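Local coordinates for protein nigritoxine (Vibrio nigripulchritudo, PDB 5M41) that is a bacterial toxin that acts on crustaceans and insects, at residues A[565-574]-A[584-592]. Residues are numbered along the deposited sequence; the frame is centred on the assembly and turned at random.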
ATOM      1  N   ASP A 565      13.541 -36.778  23.221  1.00 64.28           N
ATOM      2  CA  ASP A 565      13.149 -37.845  24.169  1.00 67.07           C
ATOM      3  C   ASP A 565      13.200 -37.416  25.623  1.00 67.61           C
ATOM      4  O   ASP A 565      13.598 -36.289  25.923  1.00 66.81           O
ATOM      5  CB  ASP A 565      14.057 -39.043  23.977  1.00 73.07           C
ATOM      6  CG  ASP A 565      13.844 -39.702  22.650  1.00 79.70           C
ATOM      7  OD1 ASP A 565      12.689 -39.676  22.165  1.00 81.01           O
ATOM      8  OD2 ASP A 565      14.825 -40.230  22.085  1.00 84.54           O
ATOM      9  N   LEU A 566      12.800 -38.319  26.526  1.00 67.45           N
ATOM     10  CA  LEU A 566      12.829 -38.040  27.963  1.00 69.25           C
ATOM     11  C   LEU A 566      13.159 -39.275  28.822  1.00 72.29           C
ATOM     12  O   LEU A 566      12.509 -40.313  28.717  1.00 75.49           O
ATOM     13  CB  LEU A 566      11.508 -37.404  28.417  1.00 68.34           C
ATOM     14  CG  LEU A 566      11.429 -36.988  29.894  1.00 69.77           C
ATOM     15  CD1 LEU A 566      12.266 -35.748  30.167  1.00 65.00           C
ATOM     16  CD2 LEU A 566       9.975 -36.751  30.283  1.00 69.42           C
ATOM     17  N   GLY A 567      14.166 -39.138  29.679  1.00 73.20           N
ATOM     18  CA  GLY A 567      14.615 -40.221  30.553  1.00 73.75           C
ATOM     19  C   GLY A 567      16.108 -40.102  30.768  1.00 75.26           C
ATOM     20  O   GLY A 567      16.786 -39.350  30.044  1.00 72.65           O
ATOM     21  N   VAL A 568      16.626 -40.852  31.742  1.00 74.22           N
ATOM     22  CA  VAL A 568      18.015 -40.712  32.194  1.00 76.03           C
ATOM     23  C   VAL A 568      19.085 -40.854  31.100  1.00 79.92           C
ATOM     24  O   VAL A 568      19.965 -39.995  30.977  1.00 82.14           O
ATOM     25  CB  VAL A 568      18.346 -41.587  33.432  1.00 76.55           C
ATOM     26  CG1 VAL A 568      19.853 -41.614  33.696  1.00 77.48           C
ATOM     27  CG2 VAL A 568      17.621 -41.058  34.661  1.00 76.36           C
ATOM     28  N   GLY A 569      19.048 -41.899  30.284  1.00 81.38           N
ATOM     29  CA  GLY A 569      20.106 -41.958  29.247  1.00 78.57           C
ATOM     30  C   GLY A 569      19.886 -41.114  27.992  1.00 75.47           C
ATOM     31  O   GLY A 569      20.749 -41.093  27.117  1.00 73.77           O
ATOM     32  N   LYS A 570      18.744 -40.415  27.916  1.00 72.78           N
ATOM     33  CA  LYS A 570      18.139 -39.962  26.646  1.00 71.47           C
ATOM     34  C   LYS A 570      18.433 -38.499  26.244  1.00 67.92           C
ATOM     35  O   LYS A 570      18.718 -37.657  27.102  1.00 64.63           O
ATOM     36  CB  LYS A 570      16.599 -40.146  26.690  1.00 71.67           C
ATOM     37  CG  LYS A 570      16.065 -41.449  27.310  1.00 75.99           C
ATOM     38  CD  LYS A 570      16.245 -42.663  26.396  1.00 79.62           C
ATOM     39  CE  LYS A 570      15.885 -43.978  27.095  1.00 82.75           C
ATOM     40  NZ  LYS A 570      16.960 -45.002  26.885  1.00 84.34           N
ATOM     41  N   GLN A 571      18.300 -38.201  24.944  1.00 65.80           N
ATOM     42  CA  GLN A 571      18.533 -36.840  24.422  1.00 64.92           C
ATOM     43  C   GLN A 571      17.252 -36.009  24.300  1.00 60.62           C
ATOM     44  O   GLN A 571      16.387 -36.275  23.439  1.00 59.31           O
ATOM     45  CB  GLN A 571      19.328 -36.831  23.090  1.00 66.09           C
ATOM     46  CG  GLN A 571      19.528 -35.409  22.514  1.00 71.72           C
ATOM     47  CD  GLN A 571      20.397 -35.325  21.241  1.00 73.20           C
ATOM     48  OE1 GLN A 571      19.979 -35.751  20.157  1.00 72.06           O
ATOM     49  NE2 GLN A 571      21.595 -34.735  21.370  1.00 69.54           N
ATOM     50  N   GLY A 572      17.131 -35.012  25.174  1.00 56.51           N
ATOM     51  CA  GLY A 572      16.096 -33.990  25.030  1.00 55.42           C
ATOM     52  C   GLY A 572      16.540 -33.042  23.909  1.00 55.89           C
ATOM     53  O   GLY A 572      17.731 -32.702  23.821  1.00 52.96           O
ATOM     54  N   ILE A 573      15.600 -32.669  23.035  1.00 53.68           N
ATOM     55  CA  ILE A 573      15.849 -31.758  21.907  1.00 53.08           C
ATOM     56  C   ILE A 573      14.827 -30.626  22.038  1.00 51.92           C
ATOM     57  O   ILE A 573      13.625 -30.834  21.807  1.00 50.11           O
ATOM     58  CB  ILE A 573      15.707 -32.458  20.532  1.00 53.11           C
ATOM     59  CG1 ILE A 573      16.718 -33.610  20.391  1.00 55.09           C
ATOM     60  CG2 ILE A 573      15.911 -31.451  19.399  1.00 54.25           C
ATOM     61  CD1 ILE A 573      16.513 -34.496  19.169  1.00 55.28           C
ATOM     62  N   ILE A 574      15.303 -29.443  22.444  1.00 48.33           N
ATOM     63  CA  ILE A 574      14.404 -28.369  22.893  1.00 47.21           C
ATOM     64  C   ILE A 574      14.369 -27.271  21.818  1.00 47.35           C
ATOM     65  O   ILE A 574      15.411 -26.653  21.494  1.00 47.77           O
ATOM     66  CB  ILE A 574      14.842 -27.770  24.259  1.00 47.34           C
ATOM     67  CG1 ILE A 574      15.313 -28.863  25.253  1.00 49.17           C
ATOM     68  CG2 ILE A 574      13.745 -26.891  24.854  1.00 45.23           C
ATOM     69  CD1 ILE A 574      14.217 -29.791  25.757  1.00 49.77           C
ATOM     70  N   HIS A 584      18.118 -25.208  17.556  1.00 44.24           N
ATOM     71  CA  HIS A 584      17.505 -25.765  18.754  1.00 45.82           C
ATOM     72  C   HIS A 584      18.637 -26.064  19.684  1.00 45.93           C
ATOM     73  O   HIS A 584      19.815 -25.986  19.273  1.00 45.45           O
ATOM     74  CB  HIS A 584      16.669 -27.011  18.441  1.00 47.20           C
ATOM     75  CG  HIS A 584      17.440 -28.108  17.742  1.00 49.91           C
ATOM     76  ND1 HIS A 584      18.257 -28.962  18.404  1.00 52.69           N
ATOM     77  CD2 HIS A 584      17.489 -28.478  16.407  1.00 50.45           C
ATOM     78  CE1 HIS A 584      18.800 -29.826  17.532  1.00 51.81           C
ATOM     79  NE2 HIS A 584      18.334 -29.530  16.310  1.00 52.93           N
ATOM     80  N   HIS A 585      18.325 -26.354  20.948  1.00 45.75           N
ATOM     81  CA  HIS A 585      19.342 -26.850  21.861  1.00 47.70           C
ATOM     82  C   HIS A 585      19.011 -28.231  22.357  1.00 49.84           C
ATOM     83  O   HIS A 585      17.868 -28.662  22.282  1.00 51.56           O
ATOM     84  CB  HIS A 585      19.642 -25.890  23.009  1.00 47.07           C
ATOM     85  CG  HIS A 585      18.458 -25.581  23.899  1.00 51.12           C
ATOM     86  ND1 HIS A 585      18.225 -26.236  25.056  1.00 50.69           N
ATOM     87  CD2 HIS A 585      17.463 -24.601  23.794  1.00 50.29           C
ATOM     88  CE1 HIS A 585      17.132 -25.717  25.652  1.00 51.20           C
ATOM     89  NE2 HIS A 585      16.664 -24.719  24.871  1.00 50.68           N
ATOM     90  N   SER A 586      20.016 -28.946  22.844  1.00 50.02           N
ATOM     91  CA  SER A 586      19.799 -30.322  23.268  1.00 52.52           C
ATOM     92  C   SER A 586      20.848 -30.760  24.270  1.00 54.63           C
ATOM     93  O   SER A 586      21.882 -30.100  24.446  1.00 52.87           O
ATOM     94  CB  SER A 586      19.793 -31.257  22.051  1.00 52.81           C
ATOM     95  OG  SER A 586      21.083 -31.338  21.488  1.00 55.69           O
ATOM     96  N   HIS A 587      20.571 -31.889  24.917  1.00 55.71           N
ATOM     97  CA  HIS A 587      21.371 -32.380  26.020  1.00 58.91           C
ATOM     98  C   HIS A 587      20.930 -33.777  26.328  1.00 59.37           C
ATOM     99  O   HIS A 587      19.862 -34.210  25.895  1.00 57.87           O
ATOM    100  CB  HIS A 587      21.166 -31.496  27.246  1.00 60.18           C
ATOM    101  CG  HIS A 587      19.738 -31.450  27.716  1.00 61.97           C
ATOM    102  ND1 HIS A 587      18.954 -30.374  27.534  1.00 61.67           N
ATOM    103  CD2 HIS A 587      18.946 -32.416  28.352  1.00 62.95           C
ATOM    104  CE1 HIS A 587      17.729 -30.620  28.023  1.00 62.34           C
ATOM    105  NE2 HIS A 587      17.725 -31.878  28.528  1.00 64.65           N
ATOM    106  N   THR A 588      21.732 -34.482  27.108  1.00 60.47           N
ATOM    107  CA  THR A 588      21.320 -35.769  27.642  1.00 62.32           C
ATOM    108  C   THR A 588      20.972 -35.563  29.110  1.00 63.28           C
ATOM    109  O   THR A 588      21.762 -34.980  29.864  1.00 64.26           O
ATOM    110  CB  THR A 588      22.422 -36.842  27.519  1.00 65.05           C
ATOM    111  OG1 THR A 588      23.415 -36.611  28.513  1.00 72.54           O
ATOM    112  CG2 THR A 588      23.082 -36.821  26.165  1.00 57.50           C
ATOM    113  N   PHE A 589      19.774 -35.998  29.496  1.00 62.99           N
ATOM    114  CA  PHE A 589      19.355 -36.021  30.896  1.00 67.00           C
ATOM    115  C   PHE A 589      20.265 -36.951  31.686  1.00 70.00           C
ATOM    116  O   PHE A 589      20.578 -38.048  31.225  1.00 68.70           O
ATOM    117  CB  PHE A 589      17.918 -36.527  31.018  1.00 66.26           C
ATOM    118  CG  PHE A 589      16.902 -35.655  30.341  1.00 64.23           C
ATOM    119  CD1 PHE A 589      16.363 -34.550  30.999  1.00 64.90           C
ATOM    120  CD2 PHE A 589      16.473 -35.942  29.046  1.00 63.36           C
ATOM    121  CE1 PHE A 589      15.410 -33.743  30.376  1.00 62.30           C
ATOM    122  CE2 PHE A 589      15.529 -35.139  28.418  1.00 59.63           C
ATOM    123  CZ  PHE A 589      14.999 -34.039  29.085  1.00 59.30           C
ATOM    124  N   GLU A 590      20.734 -36.508  32.845  1.00 73.11           N
ATOM    125  CA  GLU A 590      21.499 -37.410  33.708  1.00 77.65           C
ATOM    126  C   GLU A 590      20.615 -37.794  34.874  1.00 81.21           C
ATOM    127  O   GLU A 590      19.480 -37.312  34.950  1.00 79.34           O
ATOM    128  CB  GLU A 590      22.813 -36.784  34.155  1.00 77.80           C
ATOM    129  CG  GLU A 590      23.763 -36.478  32.991  1.00 78.83           C
ATOM    130  CD  GLU A 590      24.375 -37.718  32.335  1.00 80.35           C
ATOM    131  OE1 GLU A 590      24.019 -38.856  32.687  1.00 79.88           O
ATOM    132  OE2 GLU A 590      25.232 -37.556  31.441  1.00 81.70           O
ATOM    133  N   GLN A 591      21.106 -38.678  35.755  1.00 83.93           N
ATOM    134  CA  GLN A 591      20.342 -39.086  36.932  1.00 90.53           C
ATOM    135  C   GLN A 591      19.964 -37.808  37.690  1.00 88.47           C
ATOM    136  O   GLN A 591      18.833 -37.649  38.131  1.00 85.91           O
ATOM    137  CB  GLN A 591      21.137 -40.084  37.805  1.00 94.27           C
ATOM    138  CG  GLN A 591      20.287 -41.164  38.468  1.00102.47           C
ATOM    139  CD  GLN A 591      20.240 -42.490  37.701  1.00106.13           C
ATOM    140  OE1 GLN A 591      21.250 -43.206  37.593  1.00105.34           O
ATOM    141  NE2 GLN A 591      19.052 -42.845  37.204  1.00102.83           N
ATOM    142  N   LYS A 592      20.919 -36.885  37.787  1.00 89.17           N
ATOM    143  CA  LYS A 592      20.646 -35.516  38.213  1.00 90.04           C
ATOM    144  C   LYS A 592      21.262 -34.528  37.215  1.00 85.85           C
ATOM    145  O   LYS A 592      22.395 -34.719  36.756  1.00 86.35           O
ATOM    146  CB  LYS A 592      21.218 -35.268  39.602  1.00 97.35           C
ATOM    147  CG  LYS A 592      20.517 -34.161  40.372  1.00100.50           C
ATOM    148  CD  LYS A 592      21.079 -34.050  41.785  1.00105.36           C
ATOM    149  CE  LYS A 592      22.474 -33.434  41.790  1.00107.14           C
ATOM    150  NZ  LYS A 592      23.108 -33.560  43.131  1.00111.15           N
TER
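Strand 571-576 pairs with strand 583-589 as the two arms of an antiparallel beta hairpin, Gly572 facing His587 and Ile574 facing His585 in its hydrogen-bonded pairs. The hairpin lies inside a six-stranded antiparallel sheet, between strands 560-562 and 594-601. Ile574 N gives a nearly straight bond to His585 O at 2.7 Å (166° at the hydrogen), and His585 N returns one to Ile574 O. Farther along, Phe589 N reaches Lys570 O at 3.1 Å, while Gly572 N to His587 O is weak, the hydrogen turned well off the line; His587 N to Gly572 O, at 3.2 Å, is the sounder bond of that pair.

On the face carrying Ile574, His585 and His587, the branched isoleucine lays CB over one face of the His585 ring, 3.7 Å from its centroid, a CH-pi contact. The ring's NE2 is hydrogen-bonded to Asn704 of helix 688-704, tying the hairpin to that helix. Gly572, with no side chain, lets the Phe589 ring come in until CE2 lies 3.6 Å from Gly572 N. On the face that carries Gln571, Ile573 and Ser586, Ile573 CG2 makes a CH-pi contact over one face of the His584 ring.

Just before strand 571-576, the type I turn from Gly567 to Lys570 folds the preceding loop back onto Phe589. With CG set beside its own backbone N (chi1 -63°), this flat ring fits between Leu566 and His587: His587 NE2 lies above one face, and on the opposite face Leu566 CD1 comes within 3.4 Å of Phe589 CZ.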